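PDB 6N2C: tapirin, which probably binds cellulose and so helps an extremely thermophilic bacterium adhere to plant biomass, through a zinc-containing beta-helix domain. Local coordinates for residues Ser281-Leu293 with Ser304-Phe316. Sequence-based numbering, arbitrary orientation. Where two conformers were deposited one is given.
Sequences SLSGKDEIVANAL and SSNLVTINEFAYF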
loop_
_atom_site.group_PDB
_atom_site.type_symbol
_atom_site.label_atom_id
_atom_site.label_comp_id
_atom_site.label_asym_id
_atom_site.label_seq_id
_atom_site.Cartn_x
_atom_site.Cartn_y
_atom_site.Cartn_z
ATOM N N SER A 281 -4.215 -6.634 -4.702
ATOM C CA SER A 281 -4.244 -7.794 -5.629
ATOM C C SER A 281 -2.986 -7.971 -6.434
ATOM O O SER A 281 -2.654 -7.063 -7.233
ATOM C CB SER A 281 -5.486 -7.651 -6.532
ATOM O OG SER A 281 -5.458 -8.698 -7.537
ATOM N N LEU A 282 -2.286 -9.135 -6.262
ATOM C CA LEU A 282 -1.037 -9.387 -6.960
ATOM C C LEU A 282 -1.284 -10.011 -8.379
ATOM O O LEU A 282 -2.380 -10.576 -8.619
ATOM C CB LEU A 282 -0.026 -10.218 -6.153
ATOM C CG LEU A 282 0.657 -9.368 -5.049
ATOM C CD1 LEU A 282 -0.308 -8.977 -3.911
ATOM C CD2 LEU A 282 1.751 -10.221 -4.494
ATOM N N SER A 283 -0.370 -9.802 -9.279
ATOM C CA SER A 283 -0.467 -10.242 -10.690
ATOM C C SER A 283 0.376 -11.441 -11.078
ATOM O O SER A 283 0.084 -12.085 -12.104
ATOM C CB SER A 283 -0.218 -9.099 -11.713
ATOM O OG SER A 283 1.128 -8.658 -11.744
ATOM N N GLY A 284 1.441 -11.704 -10.333
ATOM C CA GLY A 284 2.494 -12.651 -10.633
ATOM C C GLY A 284 3.878 -12.048 -10.661
ATOM O O GLY A 284 4.037 -10.883 -11.093
ATOM N N LYS A 285 4.852 -12.733 -10.070
ATOM C CA LYS A 285 6.202 -12.232 -9.945
ATOM C C LYS A 285 6.169 -10.801 -9.269
ATOM O O LYS A 285 7.015 -9.976 -9.529
ATOM C CB LYS A 285 6.923 -12.135 -11.272
ATOM C CG LYS A 285 7.165 -13.498 -11.899
ATOM C CD LYS A 285 8.534 -13.939 -11.456
ATOM C CE LYS A 285 9.450 -13.813 -12.636
ATOM N NZ LYS A 285 9.506 -15.094 -13.384
ATOM N N ASP A 286 5.226 -10.621 -8.365
ATOM C CA ASP A 286 5.097 -9.334 -7.646
ATOM C C ASP A 286 5.513 -9.567 -6.180
ATOM O O ASP A 286 5.235 -10.634 -5.592
ATOM C CB ASP A 286 3.683 -8.824 -7.731
ATOM C CG ASP A 286 3.302 -8.372 -9.108
ATOM O OD1 ASP A 286 4.121 -7.689 -9.797
ATOM O OD2 ASP A 286 2.098 -8.526 -9.435
ATOM N N GLU A 287 6.133 -8.527 -5.593
ATOM C CA GLU A 287 6.579 -8.614 -4.209
ATOM C C GLU A 287 6.079 -7.458 -3.397
ATOM O O GLU A 287 6.189 -6.328 -3.836
ATOM C CB GLU A 287 8.104 -8.583 -4.199
ATOM C CG GLU A 287 8.699 -8.692 -2.803
ATOM C CD GLU A 287 10.241 -8.661 -2.724
ATOM O OE1 GLU A 287 10.941 -8.369 -3.718
ATOM O OE2 GLU A 287 10.757 -9.026 -1.652
ATOM N N ILE A 288 5.611 -7.749 -2.185
ATOM C CA ILE A 288 5.284 -6.715 -1.182
ATOM C C ILE A 288 6.182 -7.035 -0.004
ATOM O O ILE A 288 6.211 -8.176 0.480
ATOM C CB ILE A 288 3.853 -6.801 -0.784
ATOM C CG1 ILE A 288 2.977 -6.402 -1.982
ATOM C CG2 ILE A 288 3.579 -5.793 0.354
ATOM C CD1 ILE A 288 1.552 -6.297 -1.652
ATOM N N VAL A 289 6.927 -6.063 0.485
ATOM C CA VAL A 289 7.592 -6.237 1.788
ATOM C C VAL A 289 6.969 -5.214 2.764
ATOM O O VAL A 289 7.049 -4.028 2.490
ATOM C CB VAL A 289 9.089 -5.856 1.666
ATOM C CG1 VAL A 289 9.807 -6.077 3.023
ATOM C CG2 VAL A 289 9.797 -6.667 0.594
ATOM N N ALA A 290 6.244 -5.653 3.768
ATOM C CA ALA A 290 5.554 -4.761 4.663
ATOM C C ALA A 290 5.918 -5.004 6.116
ATOM O O ALA A 290 6.371 -6.069 6.531
ATOM C CB ALA A 290 4.066 -4.954 4.501
ATOM N N ASN A 291 5.687 -3.980 6.929
ATOM C CA ASN A 291 5.744 -4.115 8.381
ATOM C C ASN A 291 4.332 -4.312 8.877
ATOM O O ASN A 291 3.943 -5.455 9.089
ATOM C CB ASN A 291 6.487 -2.908 8.990
ATOM C CG ASN A 291 8.004 -2.887 8.683
ATOM O OD1 ASN A 291 8.665 -3.899 8.294
ATOM N ND2 ASN A 291 8.583 -1.681 8.840
ATOM N N ALA A 292 3.500 -3.254 9.033
ATOM C CA ALA A 292 2.101 -3.429 9.330
ATOM C C ALA A 292 1.303 -3.240 8.044
ATOM O O ALA A 292 1.536 -2.271 7.302
ATOM C CB ALA A 292 1.654 -2.404 10.402
ATOM N N LEU A 293 0.316 -4.110 7.837
ATOM C CA LEU A 293 -0.524 -4.074 6.657
ATOM C C LEU A 293 -1.963 -4.249 7.109
ATOM O O LEU A 293 -2.318 -5.193 7.824
ATOM C CB LEU A 293 -0.052 -5.212 5.701
ATOM C CG LEU A 293 -0.795 -5.347 4.378
ATOM C CD1 LEU A 293 0.064 -6.171 3.419
ATOM C CD2 LEU A 293 -2.146 -5.950 4.459
ATOM N N SER A 304 2.394 -16.697 -10.514
ATOM C CA SER A 304 3.188 -17.482 -9.650
ATOM C C SER A 304 4.378 -16.651 -9.275
ATOM O O SER A 304 4.639 -15.590 -9.833
ATOM C CB SER A 304 3.610 -18.837 -10.327
ATOM O OG SER A 304 4.545 -18.559 -11.400
ATOM N N SER A 305 5.128 -17.144 -8.295
ATOM C CA SER A 305 6.354 -16.541 -7.858
ATOM C C SER A 305 6.143 -15.136 -7.269
ATOM O O SER A 305 7.030 -14.298 -7.385
ATOM C CB SER A 305 7.378 -16.483 -8.967
ATOM O OG SER A 305 8.647 -16.289 -8.386
ATOM N N ASN A 306 4.986 -14.948 -6.651
ATOM C CA ASN A 306 4.726 -13.720 -5.834
ATOM C C ASN A 306 5.374 -13.910 -4.508
ATOM O O ASN A 306 5.678 -15.046 -4.019
ATOM C CB ASN A 306 3.251 -13.525 -5.660
ATOM C CG ASN A 306 2.542 -13.274 -6.933
ATOM O OD1 ASN A 306 2.813 -12.254 -7.650
ATOM N ND2 ASN A 306 1.484 -14.077 -7.187
ATOM N N LEU A 307 5.540 -12.808 -3.766
ATOM C CA LEU A 307 6.058 -12.953 -2.403
ATOM C C LEU A 307 5.500 -11.779 -1.583
ATOM O O LEU A 307 5.720 -10.638 -1.958
ATOM C CB LEU A 307 7.558 -12.882 -2.367
ATOM C CG LEU A 307 8.235 -12.965 -0.978
ATOM C CD1 LEU A 307 7.775 -14.164 -0.243
ATOM C CD2 LEU A 307 9.728 -12.842 -1.028
ATOM N N VAL A 308 4.707 -12.078 -0.591
ATOM C CA VAL A 308 4.241 -11.077 0.373
ATOM C C VAL A 308 4.925 -11.432 1.735
ATOM O O VAL A 308 4.660 -12.478 2.311
ATOM C CB VAL A 308 2.738 -11.043 0.555
ATOM C CG1 VAL A 308 2.410 -10.019 1.647
ATOM C CG2 VAL A 308 2.059 -10.652 -0.763
ATOM N N THR A 309 5.879 -10.579 2.177
ATOM C CA THR A 309 6.598 -10.774 3.388
ATOM C C THR A 309 6.057 -9.824 4.480
ATOM O O THR A 309 5.977 -8.590 4.214
ATOM C CB THR A 309 8.087 -10.492 3.146
ATOM O OG1 THR A 309 8.603 -11.439 2.183
ATOM C CG2 THR A 309 8.839 -10.666 4.392
ATOM N N ILE A 310 5.668 -10.353 5.633
ATOM C CA ILE A 310 5.087 -9.572 6.732
ATOM C C ILE A 310 6.049 -9.548 7.907
ATOM O O ILE A 310 6.399 -10.614 8.461
ATOM C CB ILE A 310 3.744 -10.176 7.215
ATOM C CG1 ILE A 310 2.721 -10.302 6.084
ATOM C CG2 ILE A 310 3.128 -9.408 8.416
ATOM C CD1 ILE A 310 2.344 -9.039 5.373
ATOM N N ASN A 311 6.526 -8.338 8.273
ATOM C CA ASN A 311 7.438 -8.123 9.388
ATOM C C ASN A 311 6.756 -7.897 10.765
ATOM O O ASN A 311 7.325 -8.302 11.804
ATOM C CB ASN A 311 8.443 -7.021 9.015
ATOM C CG ASN A 311 9.439 -7.505 7.989
ATOM O OD1 ASN A 311 10.290 -8.313 8.321
ATOM N ND2 ASN A 311 9.436 -6.937 6.813
ATOM N N GLU A 312 5.553 -7.335 10.786
ATOM C CA GLU A 312 4.826 -7.143 12.026
ATOM C C GLU A 312 3.459 -7.775 12.012
ATOM O O GLU A 312 3.223 -8.703 12.816
ATOM C CB GLU A 312 4.723 -5.656 12.378
ATOM C CG GLU A 312 6.059 -5.012 12.627
ATOM C CD GLU A 312 6.707 -5.321 13.972
ATOM O OE1 GLU A 312 7.927 -5.081 14.030
ATOM O OE2 GLU A 312 6.034 -5.747 14.941
ATOM N N PHE A 313 2.548 -7.310 11.150
ATOM C CA PHE A 313 1.294 -8.010 11.030
ATOM C C PHE A 313 0.564 -7.651 9.747
ATOM O O PHE A 313 0.868 -6.621 9.108
ATOM C CB PHE A 313 0.367 -7.781 12.250
ATOM C CG PHE A 313 -0.057 -6.352 12.400
ATOM C CD1 PHE A 313 -1.094 -5.857 11.614
ATOM C CD2 PHE A 313 0.601 -5.493 13.285
ATOM C CE1 PHE A 313 -1.483 -4.485 11.715
ATOM C CE2 PHE A 313 0.218 -4.119 13.349
ATOM C CZ PHE A 313 -0.853 -3.644 12.591
ATOM N N ALA A 314 -0.399 -8.523 9.408
ATOM C CA ALA A 314 -1.399 -8.193 8.411
ATOM C C ALA A 314 -2.735 -8.419 9.008
ATOM O O ALA A 314 -3.003 -9.490 9.624
ATOM C CB ALA A 314 -1.173 -9.033 7.148
ATOM N N TYR A 315 -3.649 -7.475 8.785
ATOM C CA TYR A 315 -4.963 -7.462 9.342
ATOM C C TYR A 315 -5.871 -7.271 8.174
ATOM O O TYR A 315 -5.716 -6.327 7.407
ATOM C CB TYR A 315 -5.061 -6.337 10.406
ATOM C CG TYR A 315 -6.337 -6.009 11.090
ATOM C CD1 TYR A 315 -7.566 -6.704 10.858
ATOM C CD2 TYR A 315 -6.397 -4.962 12.070
ATOM C CE1 TYR A 315 -8.744 -6.299 11.502
ATOM C CE2 TYR A 315 -7.566 -4.616 12.682
ATOM C CZ TYR A 315 -8.729 -5.256 12.400
ATOM O OH TYR A 315 -9.869 -4.910 13.056
ATOM N N PHE A 316 -6.883 -8.143 8.012
ATOM C CA PHE A 316 -7.672 -8.228 6.770
ATOM C C PHE A 316 -9.035 -8.833 7.041
ATOM O O PHE A 316 -9.223 -9.508 8.069
ATOM C CB PHE A 316 -6.949 -9.143 5.686
ATOM C CG PHE A 316 -6.573 -10.486 6.262
ATOM C CD1 PHE A 316 -7.502 -11.503 6.365
ATOM C CD2 PHE A 316 -5.338 -10.612 6.885
ATOM C CE1 PHE A 316 -7.153 -12.705 6.989
ATOM C CE2 PHE A 316 -5.004 -11.799 7.515
ATOM C CZ PHE A 316 -5.897 -12.819 7.557
HETATM O O HOH W 1 8.603 -9.813 0.126
#
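Two successive coils of the beta-helix meet here, strand 287-290 lying parallel to strand 307-310 with axes 4.7 Å apart. Backbone bonds alternate across the pair; Ala290 N gives Thr309 O a nearly straight one (179°). Ile288 and Val308 face the interior, where Val308 CG2 also meets Leu282 CD2 at 3.8 Å. The other face carries Glu287, Leu307, Val289 and Thr309. There a water donates to Glu287 OE2 and Ile288 O and accepts from Thr309 OG1 at 2.6 Å.

At the turn before the strands, Asn306 reaches back to the preceding coil. Its CG lies beside its own backbone N (chi1 -64°), which lets OD1 accept from Asp286 N at 3.0 Å. Its ND2 is bonded to Asn302 O. Asp286 OD2 in turn grips both N and OG of Ser283. With an alanine at Asn306, Asp286 N and Asn302 O would probably lose these partners, and the turn would be held less firmly.

At the next corner, Asn311 N and ND2 both bond to Ala290 O, ND2 from above the carbonyl plane. Asn291 O accepts from Glu312 N and Phe313 N, and the register slips by one residue in a beta bulge. Beyond it, Ala292 CB sits over a face of the Phe313 ring, 3.9 Å from its centroid. Such coil-on-coil stacking of parallel strands, with turns and corners one above the other, is characteristic of a parallel beta-helix.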